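PDB 3E13: putative iron-uptake ABC transport system,periplasmic iron-binding protein from Campylobacter jejuni, which binds ferric iron in the periplasm and probably hands it to an ABC transporter for uptake into the cell. Local coordinates for residues I41-L44 with S45-S49; I61-L64 with T65-K68; G177-R180 with D181-R184; I262-I265 with L266-N270. All coordinates share one frame; numbering follows the deposited sequence.

Contact 1: I41-L44 with S45-S49; sequences IKRL and SLEGS
The carboxylate of Glu47 meets the Arg43 guanidinium at its edge, close to the guanidinium plane, and the two flat groups stand nearly perpendicular, 80° apart. The salt bridge runs from Arg43 NE to Glu47 OE2 at 2.8 Å, with an N-H...O angle of 157°; OE2 is approached on its syn side but well out of the carboxylate plane. Arg43 sends CG anti to its own backbone N (chi1 -179°), which puts CG 3.1 Å from Glu47 OE2, and the extended chain then carries NE to the same oxygen. The other oxygen, OE1, is hydrogen-bonded to Ser51 and Tyr7, so the carboxylate ties the helix surface to the strand 3-8 and the following loop. On the adjoining side of the helix, Lys42 and Leu46 run side by side, with Lys42 NZ 4.0 Å from Leu46 CD1. Leu44 and Ile41 face inward onto Phe56 of strand 55-58. At the end of the helix, Gly48 N bonds to Leu44 O at 2.9 Å, and a water donates to both Leu44 O and Gly48 O. The i to i+4 salt bridge staples the last turn of helix 37-47, and Gly48, with positive phi, ends it as glycines commonly do at helix C-termini.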
ATOM      1  N   ILE A  41       8.433  -4.613 -12.572  1.00 10.26           N
ATOM      2  CA  ILE A  41       7.583  -4.579 -13.756  1.00  9.99           C
ATOM      3  C   ILE A  41       8.441  -4.463 -15.030  1.00 10.43           C
ATOM      4  O   ILE A  41       8.182  -5.149 -15.983  1.00 11.70           O
ATOM      5  CB  ILE A  41       6.583  -3.452 -13.658  1.00 10.38           C
ATOM      6  CG1 ILE A  41       5.587  -3.788 -12.545  1.00 10.28           C
ATOM      7  CG2 ILE A  41       5.884  -3.222 -14.937  1.00 11.00           C
ATOM      8  CD1 ILE A  41       4.709  -2.645 -12.149  1.00 13.98           C
ATOM      9  N   LYS A  42       9.456  -3.634 -14.973  1.00 11.57           N
ATOM     10  CA  LYS A  42      10.369  -3.497 -16.117  1.00 13.72           C
ATOM     11  C   LYS A  42      11.058  -4.831 -16.389  1.00 13.40           C
ATOM     12  O   LYS A  42      11.158  -5.298 -17.550  1.00 13.44           O
ATOM     13  CB  LYS A  42      11.388  -2.412 -15.828  1.00 15.50           C
ATOM     14  CG  LYS A  42      12.377  -2.175 -16.958  1.00 21.45           C
ATOM     15  CD  LYS A  42      12.993  -0.760 -16.897  1.00 28.64           C
ATOM     16  CE  LYS A  42      12.769  -0.016 -18.229  1.00 33.14           C
ATOM     17  NZ  LYS A  42      12.843  -0.936 -19.416  1.00 31.70           N
ATOM     18  N   ARG A  43      11.527  -5.457 -15.311  1.00 12.80           N
ATOM     19  CA  ARG A  43      12.163  -6.755 -15.421  1.00 14.14           C
ATOM     20  C   ARG A  43      11.229  -7.819 -15.991  1.00 13.46           C
ATOM     21  O   ARG A  43      11.601  -8.614 -16.862  1.00 13.78           O
ATOM     22  CB  ARG A  43      12.655  -7.155 -14.048  1.00 13.90           C
ATOM     23  CG  ARG A  43      13.336  -8.419 -13.932  1.00 17.32           C
ATOM     24  CD  ARG A  43      14.117  -8.519 -12.611  1.00 17.75           C
ATOM     25  NE  ARG A  43      14.644  -9.850 -12.456  1.00 18.15           N
ATOM     26  CZ  ARG A  43      15.296 -10.291 -11.399  1.00 19.46           C
ATOM     27  NH1 ARG A  43      15.518  -9.514 -10.366  1.00 21.23           N
ATOM     28  NH2 ARG A  43      15.718 -11.523 -11.399  1.00 21.89           N
ATOM     29  N   LEU A  44      10.002  -7.910 -15.465  1.00 12.18           N
ATOM     30  CA  LEU A  44       9.054  -8.831 -16.047  1.00 11.86           C
ATOM     31  C   LEU A  44       8.791  -8.605 -17.540  1.00 11.63           C
ATOM     32  O   LEU A  44       8.612  -9.564 -18.300  1.00 11.53           O
ATOM     33  CB  LEU A  44       7.738  -8.788 -15.274  1.00 12.63           C
ATOM     34  CG  LEU A  44       7.760  -9.440 -13.885  1.00 12.11           C
ATOM     35  CD1 LEU A  44       6.522  -9.001 -13.077  1.00 12.64           C
ATOM     36  CD2 LEU A  44       7.820 -10.940 -14.029  1.00 12.31           C
ATOM     37  N   SER A  45       8.707  -7.344 -17.948  1.00 11.99           N
ATOM     38  CA  SER A  45       8.507  -6.998 -19.361  1.00 13.30           C
ATOM     39  C   SER A  45       9.664  -7.452 -20.231  1.00 12.90           C
ATOM     40  O   SER A  45       9.402  -8.041 -21.283  1.00 13.87           O
ATOM     41  CB  SER A  45       8.228  -5.502 -19.569  1.00 14.05           C
ATOM     42  OG  SER A  45       6.964  -5.146 -19.018  1.00 17.35           O
ATOM     43  N   LEU A  46      10.899  -7.154 -19.811  1.00 13.67           N
ATOM     44  CA  LEU A  46      12.091  -7.549 -20.569  1.00 13.72           C
ATOM     45  C   LEU A  46      12.317  -9.052 -20.584  1.00 13.92           C
ATOM     46  O   LEU A  46      12.717  -9.612 -21.597  1.00 15.55           O
ATOM     47  CB  LEU A  46      13.329  -6.818 -20.049  1.00 13.13           C
ATOM     48  CG  LEU A  46      13.312  -5.334 -20.410  1.00 13.04           C
ATOM     49  CD1 LEU A  46      14.320  -4.604 -19.547  1.00 15.84           C
ATOM     50  CD2 LEU A  46      13.500  -5.068 -21.933  1.00 15.22           C
ATOM     51  N   GLU A  47      12.034  -9.733 -19.470  1.00 13.69           N
ATOM     52  CA  GLU A  47      12.246 -11.165 -19.360  1.00 13.04           C
ATOM     53  C   GLU A  47      11.178 -11.917 -20.141  1.00 15.12           C
ATOM     54  O   GLU A  47      11.462 -12.962 -20.723  1.00 15.74           O
ATOM     55  CB  GLU A  47      12.257 -11.590 -17.877  1.00 12.79           C
ATOM     56  CG  GLU A  47      13.480 -11.083 -17.109  1.00 11.46           C
ATOM     57  CD  GLU A  47      13.473 -11.411 -15.622  1.00 15.70           C
ATOM     58  OE1 GLU A  47      12.477 -11.969 -15.117  1.00 13.04           O
ATOM     59  OE2 GLU A  47      14.471 -11.093 -14.960  1.00 16.58           O
ATOM     60  N   GLY A  48       9.964 -11.345 -20.176  1.00 15.65           N
ATOM     61  CA  GLY A  48       8.856 -11.872 -20.943  1.00 16.79           C
ATOM     62  C   GLY A  48       8.548 -13.314 -20.578  1.00 17.78           C
ATOM     63  O   GLY A  48       8.613 -13.723 -19.398  1.00 16.06           O
ATOM     64  N   SER A  49       8.272 -14.114 -21.600  1.00 19.81           N
ATOM     65  CA  SER A  49       7.912 -15.508 -21.401  1.00 22.14           C
ATOM     66  C   SER A  49       9.032 -16.332 -20.778  1.00 22.76           C
ATOM     67  O   SER A  49       8.765 -17.370 -20.149  1.00 25.78           O
ATOM     68  CB  SER A  49       7.436 -16.125 -22.728  1.00 23.00           C
ATOM     69  OG  SER A  49       8.499 -16.205 -23.642  1.00 25.81           O
TER
HETATM   70  O   HOH W   1       7.515 -11.909 -17.499  1.00 15.00           O

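Contact 2: I61-L64 with T65-K68; sequences ISNL and TEAK
Glu66 reaches back along the first turns of helix 61-69 to Asn63, three residues earlier. Its CB lies 3.5 Å from Ser62 O, and CG comes nearer still, 3.2 Å from the same Ser62 O. Beyond CG the chain is extended, carrying CD past that carbonyl until OE2 stands 3.0 Å from Asn63 ND2. This hydrogen bond lies in the amide plane of Asn63 and reaches OE2 nearly along its C-O axis, with an N-H...O angle of 154°. The two side chains run side by side, the amide and carboxylate planes only 21° apart. Ser62 O also takes two hydrogen bonds: the backbone N of Glu66 at 2.8 Å, and Thr65 OG1, likewise at 2.8 Å. The threonine hydroxyl can turn back to this carbonyl because OG1 sits between its backbone N and carbonyl carbon (chi1 61°). The same torsion lays the methyl CG2 against Ile61, 3.9 Å from Ile61 CD1, where Trp96 and Ala302 of helix 298-302 close over the apolar side. Ser62 OG is hydrogen-bonded to Thr146, and Lys68 extends to salt bridges with Asp93 and Asp91. Asn63, which packs on Thr58 and Ala37, lies about 10 Å from the bound iron(III), near but outside its coordination sphere. The amide N-H of Asn63 would partly offset the negative charge expected on the Glu66 carboxylate, and the bond fixes which end of the amide faces it.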
ATOM      1  N   ILE A  61      -2.401  -1.443  -5.484  1.00  8.09           N
ATOM      2  CA  ILE A  61      -3.325  -1.844  -6.563  1.00  8.72           C
ATOM      3  C   ILE A  61      -2.773  -1.477  -7.942  1.00  9.15           C
ATOM      4  O   ILE A  61      -2.840  -2.293  -8.862  1.00  9.08           O
ATOM      5  CB  ILE A  61      -4.772  -1.259  -6.400  1.00  9.89           C
ATOM      6  CG1 ILE A  61      -5.686  -1.680  -7.574  1.00  9.84           C
ATOM      7  CG2 ILE A  61      -4.776   0.287  -6.243  1.00  9.80           C
ATOM      8  CD1 ILE A  61      -5.803  -3.168  -7.830  1.00 11.53           C
ATOM      9  N   SER A  62      -2.256  -0.261  -8.068  1.00  9.36           N
ATOM     10  CA  SER A  62      -1.954   0.222  -9.415  1.00  8.60           C
ATOM     11  C   SER A  62      -0.815  -0.553 -10.065  1.00  9.73           C
ATOM     12  O   SER A  62      -0.850  -0.816 -11.266  1.00  9.65           O
ATOM     13  CB  SER A  62      -1.694   1.745  -9.431  1.00  9.75           C
ATOM     14  OG  SER A  62      -2.838   2.447  -8.916  1.00 11.76           O
ATOM     15  N   ASN A  63       0.137  -0.991  -9.268  1.00  9.61           N
ATOM     16  CA  ASN A  63       1.207  -1.848  -9.751  1.00  8.75           C
ATOM     17  C   ASN A  63       0.684  -3.175 -10.325  1.00  9.40           C
ATOM     18  O   ASN A  63       1.198  -3.681 -11.285  1.00  9.12           O
ATOM     19  CB  ASN A  63       2.214  -2.165  -8.670  1.00  9.34           C
ATOM     20  CG  ASN A  63       2.994  -0.956  -8.193  1.00  8.47           C
ATOM     21  OD1 ASN A  63       3.452  -0.895  -7.045  1.00 10.59           O
ATOM     22  ND2 ASN A  63       3.248   0.018  -9.134  1.00  9.99           N
ATOM     23  N   LEU A  64      -0.317  -3.770  -9.679  1.00  8.57           N
ATOM     24  CA  LEU A  64      -0.944  -4.960 -10.208  1.00  7.91           C
ATOM     25  C   LEU A  64      -1.632  -4.671 -11.517  1.00  9.16           C
ATOM     26  O   LEU A  64      -1.523  -5.457 -12.437  1.00 10.13           O
ATOM     27  CB  LEU A  64      -1.986  -5.519  -9.206  1.00  7.43           C
ATOM     28  CG  LEU A  64      -1.303  -6.073  -7.966  1.00  7.92           C
ATOM     29  CD1 LEU A  64      -2.338  -6.111  -6.836  1.00 10.88           C
ATOM     30  CD2 LEU A  64      -0.689  -7.473  -8.180  1.00  9.90           C
ATOM     31  N   THR A  65      -2.402  -3.582 -11.589  1.00 10.45           N
ATOM     32  CA  THR A  65      -3.094  -3.267 -12.845  1.00 10.62           C
ATOM     33  C   THR A  65      -2.105  -2.908 -13.960  1.00 10.90           C
ATOM     34  O   THR A  65      -2.355  -3.206 -15.145  1.00 12.26           O
ATOM     35  CB  THR A  65      -4.144  -2.188 -12.664  1.00 13.25           C
ATOM     36  OG1 THR A  65      -3.519  -0.998 -12.226  1.00 16.23           O
ATOM     37  CG2 THR A  65      -5.041  -2.506 -11.560  1.00 11.69           C
ATOM     38  N   GLU A  66      -1.034  -2.241 -13.619  1.00 10.80           N
ATOM     39  CA  GLU A  66       0.021  -1.927 -14.626  1.00 10.90           C
ATOM     40  C   GLU A  66       0.544  -3.233 -15.205  1.00 10.67           C
ATOM     41  O   GLU A  66       0.679  -3.374 -16.429  1.00 12.70           O
ATOM     42  CB  GLU A  66       1.210  -1.169 -14.025  1.00 11.92           C
ATOM     43  CG  GLU A  66       0.956   0.285 -13.715  1.00 14.12           C
ATOM     44  CD  GLU A  66       2.098   0.977 -13.016  1.00 18.74           C
ATOM     45  OE1 GLU A  66       2.477   2.082 -13.514  1.00 24.82           O
ATOM     46  OE2 GLU A  66       2.649   0.469 -11.988  1.00 15.43           O
ATOM     47  N   ALA A  67       0.864  -4.181 -14.328  1.00  9.73           N
ATOM     48  CA  ALA A  67       1.357  -5.467 -14.767  1.00 10.31           C
ATOM     49  C   ALA A  67       0.342  -6.211 -15.632  1.00  9.62           C
ATOM     50  O   ALA A  67       0.662  -6.767 -16.681  1.00 10.71           O
ATOM     51  CB  ALA A  67       1.846  -6.280 -13.562  1.00 10.79           C
ATOM     52  N   LYS A  68      -0.918  -6.188 -15.226  1.00  9.45           N
ATOM     53  CA  LYS A  68      -1.969  -6.760 -15.995  1.00  9.25           C
ATOM     54  C   LYS A  68      -2.030  -6.154 -17.394  1.00 10.68           C
ATOM     55  O   LYS A  68      -2.082  -6.880 -18.395  1.00 10.22           O
ATOM     56  CB  LYS A  68      -3.324  -6.535 -15.299  1.00 10.27           C
ATOM     57  CG  LYS A  68      -4.479  -7.114 -16.090  1.00 10.48           C
ATOM     58  CD  LYS A  68      -5.820  -6.729 -15.435  1.00 10.92           C
ATOM     59  CE  LYS A  68      -6.954  -7.315 -16.220  1.00 11.66           C
ATOM     60  NZ  LYS A  68      -8.292  -6.815 -15.808  1.00 14.32           N
TER

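Contact 3: G177-R180 with D181-R184; sequences GGDR and DQAR
With chi1 at -54°, Asp181 places its carboxylate beside its own backbone N, and chi2 of -60° turns OD2 back to the start of the helix, 3.0 Å from Gly178 N. The N-H...O angle is 150°, and OD2 offers its anti lone pair. Gly178 is the N-cap of helix 179-188; the aspartate three residues later accepts from its N-H, the side-chain-to-backbone half of a capping box. Close by, Gly177 CA lies 3.6 Å from Asp181 OD2, on a residue whose positive phi suits glycine. Gly178 O then takes the first helical bond, from Gln182 N at 3.1 Å, and a weak one from Asp181 N. Ala183 N follows with a bond to Asp179 O at 2.9 Å. Asp179 turns away from this turn: OD2 pairs with Arg104 and Asn197 N, OD1 with Arg137. Its side chain is about 3 Å from that of the iron ligand Tyr200, so two arginines and a backbone N-H position this second-shell carboxylate. Behind it, Ala183 packs between Met196 of strand 193-197, Leu204 of helix 198-205 and Val215 of helix 210-217, while Arg180 lies on Tyr200 and Leu204.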
ATOM      1  N   GLY A 177      13.284   9.526   1.965  1.00 13.81           N
ATOM      2  CA  GLY A 177      12.888   8.190   2.333  1.00 13.46           C
ATOM      3  C   GLY A 177      11.384   7.947   2.358  1.00 12.77           C
ATOM      4  O   GLY A 177      10.613   8.654   1.701  1.00 12.89           O
ATOM      5  N   GLY A 178      10.980   6.910   3.081  1.00 12.73           N
ATOM      6  CA  GLY A 178       9.613   6.402   2.999  1.00 11.91           C
ATOM      7  C   GLY A 178       8.820   6.807   4.231  1.00 10.38           C
ATOM      8  O   GLY A 178       9.255   7.613   5.048  1.00  9.76           O
ATOM      9  N   ASP A 179       7.609   6.278   4.291  1.00 10.26           N
ATOM     10  CA  ASP A 179       6.654   6.587   5.333  1.00  9.46           C
ATOM     11  C   ASP A 179       7.235   6.669   6.755  1.00 11.39           C
ATOM     12  O   ASP A 179       6.854   7.551   7.505  1.00 11.35           O
ATOM     13  CB  ASP A 179       5.523   5.562   5.317  1.00 10.85           C
ATOM     14  CG  ASP A 179       4.570   5.702   4.142  1.00 10.80           C
ATOM     15  OD1 ASP A 179       5.023   5.998   2.997  1.00 10.75           O
ATOM     16  OD2 ASP A 179       3.345   5.405   4.236  1.00  9.55           O
ATOM     17  N   ARG A 180       8.074   5.690   7.149  1.00 10.97           N
ATOM     18  CA  ARG A 180       8.617   5.698   8.500  1.00 12.30           C
ATOM     19  C   ARG A 180       9.540   6.896   8.725  1.00 11.57           C
ATOM     20  O   ARG A 180       9.705   7.376   9.855  1.00 12.77           O
ATOM     21  CB  ARG A 180       9.327   4.401   8.794  1.00 12.76           C
ATOM     22  CG  ARG A 180       8.382   3.232   8.937  1.00 14.50           C
ATOM     23  CD  ARG A 180       9.040   1.950   9.061  1.00 21.70           C
ATOM     24  NE  ARG A 180       9.353   1.509   7.729  1.00 25.74           N
ATOM     25  CZ  ARG A 180       9.554   0.265   7.362  1.00 28.69           C
ATOM     26  NH1 ARG A 180       9.467  -0.722   8.237  1.00 31.26           N
ATOM     27  NH2 ARG A 180       9.805   0.018   6.081  1.00 30.52           N
ATOM     28  N   ASP A 181      10.218   7.328   7.656  1.00 11.84           N
ATOM     29  CA  ASP A 181      11.042   8.527   7.727  1.00 11.70           C
ATOM     30  C   ASP A 181      10.215   9.812   7.870  1.00 11.06           C
ATOM     31  O   ASP A 181      10.547  10.698   8.676  1.00 11.57           O
ATOM     32  CB  ASP A 181      11.992   8.547   6.516  1.00 12.04           C
ATOM     33  CG  ASP A 181      12.800   7.277   6.413  1.00 16.58           C
ATOM     34  OD1 ASP A 181      13.543   7.001   7.366  1.00 20.68           O
ATOM     35  OD2 ASP A 181      12.745   6.478   5.441  1.00 19.62           O
ATOM     36  N   GLN A 182       9.108   9.922   7.133  1.00 10.34           N
ATOM     37  CA  GLN A 182       8.187  11.017   7.290  1.00 10.48           C
ATOM     38  C   GLN A 182       7.650  11.008   8.722  1.00  8.91           C
ATOM     39  O   GLN A 182       7.543  12.050   9.335  1.00  8.89           O
ATOM     40  CB  GLN A 182       7.026  10.922   6.291  1.00  9.66           C
ATOM     41  CG  GLN A 182       7.416  11.503   4.890  1.00  9.42           C
ATOM     42  CD  GLN A 182       8.047  10.477   3.992  1.00 11.65           C
ATOM     43  OE1 GLN A 182       9.189  10.640   3.427  1.00 13.94           O
ATOM     44  NE2 GLN A 182       7.355   9.416   3.822  1.00  7.46           N
ATOM     45  N   ALA A 183       7.369   9.820   9.261  1.00 11.27           N
ATOM     46  CA  ALA A 183       6.876   9.745  10.634  1.00 10.65           C
ATOM     47  C   ALA A 183       7.912  10.296  11.627  1.00 10.97           C
ATOM     48  O   ALA A 183       7.569  10.959  12.613  1.00 10.03           O
ATOM     49  CB  ALA A 183       6.566   8.291  11.000  1.00 11.86           C
ATOM     50  N   ARG A 184       9.168   9.967  11.394  1.00 11.86           N
ATOM     51  CA  ARG A 184      10.231  10.465  12.270  1.00 12.32           C
ATOM     52  C   ARG A 184      10.281  11.988  12.186  1.00 12.73           C
ATOM     53  O   ARG A 184      10.503  12.658  13.212  1.00 12.64           O
ATOM     54  CB  ARG A 184      11.597   9.881  11.905  1.00 13.71           C
ATOM     55  CG  ARG A 184      12.733  10.167  12.944  1.00 20.01           C
ATOM     56  CD  ARG A 184      14.136   9.942  12.326  1.00 27.55           C
ATOM     57  NE  ARG A 184      15.259  10.275  13.221  1.00 36.40           N
ATOM     58  CZ  ARG A 184      16.520  10.581  12.816  1.00 40.89           C
ATOM     59  NH1 ARG A 184      16.860  10.598  11.513  1.00 42.73           N
ATOM     60  NH2 ARG A 184      17.445  10.886  13.729  1.00 41.51           N
TER

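Contact 4: I262-I265 with L266-N270; sequences IQKI and LTDSN
A local i to i+4 salt bridge between Lys264 and Asp268 marks the last turn of helix 260-268, which lies against helix 14-26 and leads into the iron site. Lys264 NZ stands 2.7 Å from Asp268 OD1, on the syn side of that oxygen and 16° out of the carboxylate plane. The lysine gets there by a bend: CG starts away from the backbone N (chi1 -168°), then chi2 of 47° bends the chain across the carboxylate, leaving CE 3.3 Å from Asp268 OD2. Glu280 O is a second acceptor for NZ. Thr267 CG2 packs against the lysine stem, 3.8 Å from Lys264 CD, while its hydroxyl bonds to Glu272 O. In the periplasmic binding protein fold, helices such as this one flank the sheet of each lobe and their connections line the cleft between the lobes; here the chain leaves the helix through Ser269 and Asn270. Ile265 O receives a bond from Ser269 N at 2.7 Å and a weak one from Asn270 N, an unwinding end with both donors on one carbonyl. The Asn270 side chain comes within about 3 Å of that of Tyr12, an iron ligand, and its ND2 is held by Glu272. On the inner side, Leu266 CD1 touches Ile262 CG2 at 4.3 Å, and Ile18 of helix 14-26 meets both residues. Gln263 crosses Leu266, with NE2 3.7 Å from Leu266 CD1; that nitrogen donates to Met257 O and Ile99 O, and OE1 accepts from the backbone of Ile275 and Arg276.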
ATOM      1  N   ILE A 262      -2.320 -17.069   8.067  1.00 10.57           N
ATOM      2  CA  ILE A 262      -1.492 -16.082   7.416  1.00 10.01           C
ATOM      3  C   ILE A 262      -2.165 -14.703   7.476  1.00 10.10           C
ATOM      4  O   ILE A 262      -1.491 -13.687   7.693  1.00  9.12           O
ATOM      5  CB  ILE A 262      -1.187 -16.522   5.990  1.00 10.49           C
ATOM      6  CG1 ILE A 262      -0.456 -17.860   6.011  1.00 12.35           C
ATOM      7  CG2 ILE A 262      -0.381 -15.480   5.260  1.00  9.97           C
ATOM      8  CD1 ILE A 262       0.906 -17.850   6.817  1.00 11.61           C
ATOM      9  N   GLN A 263      -3.488 -14.669   7.319  1.00  9.24           N
ATOM     10  CA  GLN A 263      -4.208 -13.421   7.467  1.00  9.21           C
ATOM     11  C   GLN A 263      -4.068 -12.884   8.880  1.00 10.11           C
ATOM     12  O   GLN A 263      -3.946 -11.682   9.095  1.00  9.57           O
ATOM     13  CB  GLN A 263      -5.663 -13.593   7.057  1.00  9.10           C
ATOM     14  CG  GLN A 263      -5.802 -13.846   5.569  1.00  9.21           C
ATOM     15  CD  GLN A 263      -5.861 -12.569   4.800  1.00  8.47           C
ATOM     16  OE1 GLN A 263      -6.712 -11.729   5.060  1.00 10.34           O
ATOM     17  NE2 GLN A 263      -4.915 -12.381   3.900  1.00  8.34           N
ATOM     18  N   LYS A 264      -4.060 -13.790   9.867  1.00 10.24           N
ATOM     19  CA  LYS A 264      -3.815 -13.372  11.245  1.00 10.80           C
ATOM     20  C   LYS A 264      -2.385 -12.792  11.441  1.00 10.82           C
ATOM     21  O   LYS A 264      -2.218 -11.777  12.113  1.00 10.98           O
ATOM     22  CB  LYS A 264      -4.114 -14.506  12.236  1.00 11.99           C
ATOM     23  CG  LYS A 264      -4.149 -13.971  13.713  1.00 14.18           C
ATOM     24  CD  LYS A 264      -4.985 -12.696  13.906  1.00 17.93           C
ATOM     25  CE  LYS A 264      -5.505 -12.515  15.337  1.00 19.79           C
ATOM     26  NZ  LYS A 264      -5.685 -11.105  15.674  1.00 19.76           N
ATOM     27  N   ILE A 265      -1.375 -13.393  10.843  1.00 11.02           N
ATOM     28  CA  ILE A 265      -0.022 -12.849  10.939  1.00 10.83           C
ATOM     29  C   ILE A 265       0.047 -11.466  10.296  1.00  9.85           C
ATOM     30  O   ILE A 265       0.712 -10.558  10.784  1.00  9.93           O
ATOM     31  CB  ILE A 265       0.978 -13.802  10.289  1.00 11.69           C
ATOM     32  CG1 ILE A 265       1.099 -15.086  11.138  1.00 12.44           C
ATOM     33  CG2 ILE A 265       2.338 -13.095  10.014  1.00 11.07           C
ATOM     34  CD1 ILE A 265       1.986 -16.088  10.496  1.00 13.32           C
ATOM     35  N   LEU A 266      -0.632 -11.302   9.176  1.00 10.14           N
ATOM     36  CA  LEU A 266      -0.591 -10.015   8.478  1.00  9.70           C
ATOM     37  C   LEU A 266      -1.129  -8.885   9.347  1.00 10.88           C
ATOM     38  O   LEU A 266      -0.610  -7.775   9.277  1.00 12.23           O
ATOM     39  CB  LEU A 266      -1.322 -10.118   7.163  1.00  9.96           C
ATOM     40  CG  LEU A 266      -0.573 -10.923   6.061  1.00 10.17           C
ATOM     41  CD1 LEU A 266      -1.516 -11.394   4.979  1.00 10.69           C
ATOM     42  CD2 LEU A 266       0.551 -10.131   5.488  1.00 12.03           C
ATOM     43  N   THR A 267      -2.144  -9.151  10.186  1.00  9.48           N
ATOM     44  CA  THR A 267      -2.593  -8.103  11.098  1.00  9.39           C
ATOM     45  C   THR A 267      -1.807  -8.073  12.425  1.00  9.71           C
ATOM     46  O   THR A 267      -1.509  -6.995  12.948  1.00  9.25           O
ATOM     47  CB  THR A 267      -4.127  -8.164  11.275  1.00  9.74           C
ATOM     48  OG1 THR A 267      -4.586  -7.005  11.970  1.00 10.55           O
ATOM     49  CG2 THR A 267      -4.598  -9.346  12.118  1.00  9.53           C
ATOM     50  N   ASP A 268      -1.426  -9.239  12.937  1.00  9.71           N
ATOM     51  CA  ASP A 268      -0.728  -9.310  14.210  1.00 10.37           C
ATOM     52  C   ASP A 268       0.741  -8.866  14.162  1.00 10.37           C
ATOM     53  O   ASP A 268       1.249  -8.279  15.146  1.00  9.84           O
ATOM     54  CB  ASP A 268      -0.804 -10.693  14.805  1.00  9.97           C
ATOM     55  CG  ASP A 268      -2.148 -10.987  15.442  1.00 12.04           C
ATOM     56  OD1 ASP A 268      -3.177 -10.226  15.333  1.00 15.21           O
ATOM     57  OD2 ASP A 268      -2.267 -12.067  16.050  1.00 14.84           O
ATOM     58  N   SER A 269       1.407  -9.207  13.070  1.00  9.86           N
ATOM     59  CA  SER A 269       2.820  -8.967  12.906  1.00 10.46           C
ATOM     60  C   SER A 269       3.153  -7.824  11.935  1.00  9.68           C
ATOM     61  O   SER A 269       4.218  -7.239  12.071  1.00 10.30           O
ATOM     62  CB  SER A 269       3.544 -10.254  12.478  1.00 11.06           C
ATOM     63  OG  SER A 269       3.459 -11.209  13.554  1.00 19.18           O
ATOM     64  N   ASN A 270       2.254  -7.511  11.012  1.00  9.36           N
ATOM     65  CA  ASN A 270       2.463  -6.405  10.077  1.00  9.48           C
ATOM     66  C   ASN A 270       1.478  -5.267  10.181  1.00  9.37           C
ATOM     67  O   ASN A 270       1.635  -4.274   9.483  1.00  8.67           O
ATOM     68  CB  ASN A 270       2.593  -6.890   8.616  1.00  8.91           C
ATOM     69  CG  ASN A 270       3.595  -6.063   7.834  1.00 10.06           C
ATOM     70  OD1 ASN A 270       4.729  -5.870   8.313  1.00 11.65           O
ATOM     71  ND2 ASN A 270       3.194  -5.568   6.665  1.00  9.31           N
TER

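The four contacts follow one another along the chain, each on or at the end of one helix: 37-47, 61-69, 179-188 and 260-268. Contacts 1 and 2 are neighbours, about 14 Å between centres, and touch where Ile41 CD1 lies 3.7 Å from Glu66 OE2; strand 55-58 runs between their helices in sequence and packs on both. Contact 3 lies across the chain's centre from contact 2, about 24 Å between centres, beside strand 193-197. Contact 4 comes late in the chain yet approaches contact 3 to about 7 Å at the nearest atoms. The iron lies between these two, where Asp179 adjoins Tyr200 and Asn270 adjoins Tyr12, so distant parts of the sequence converge on one metal site.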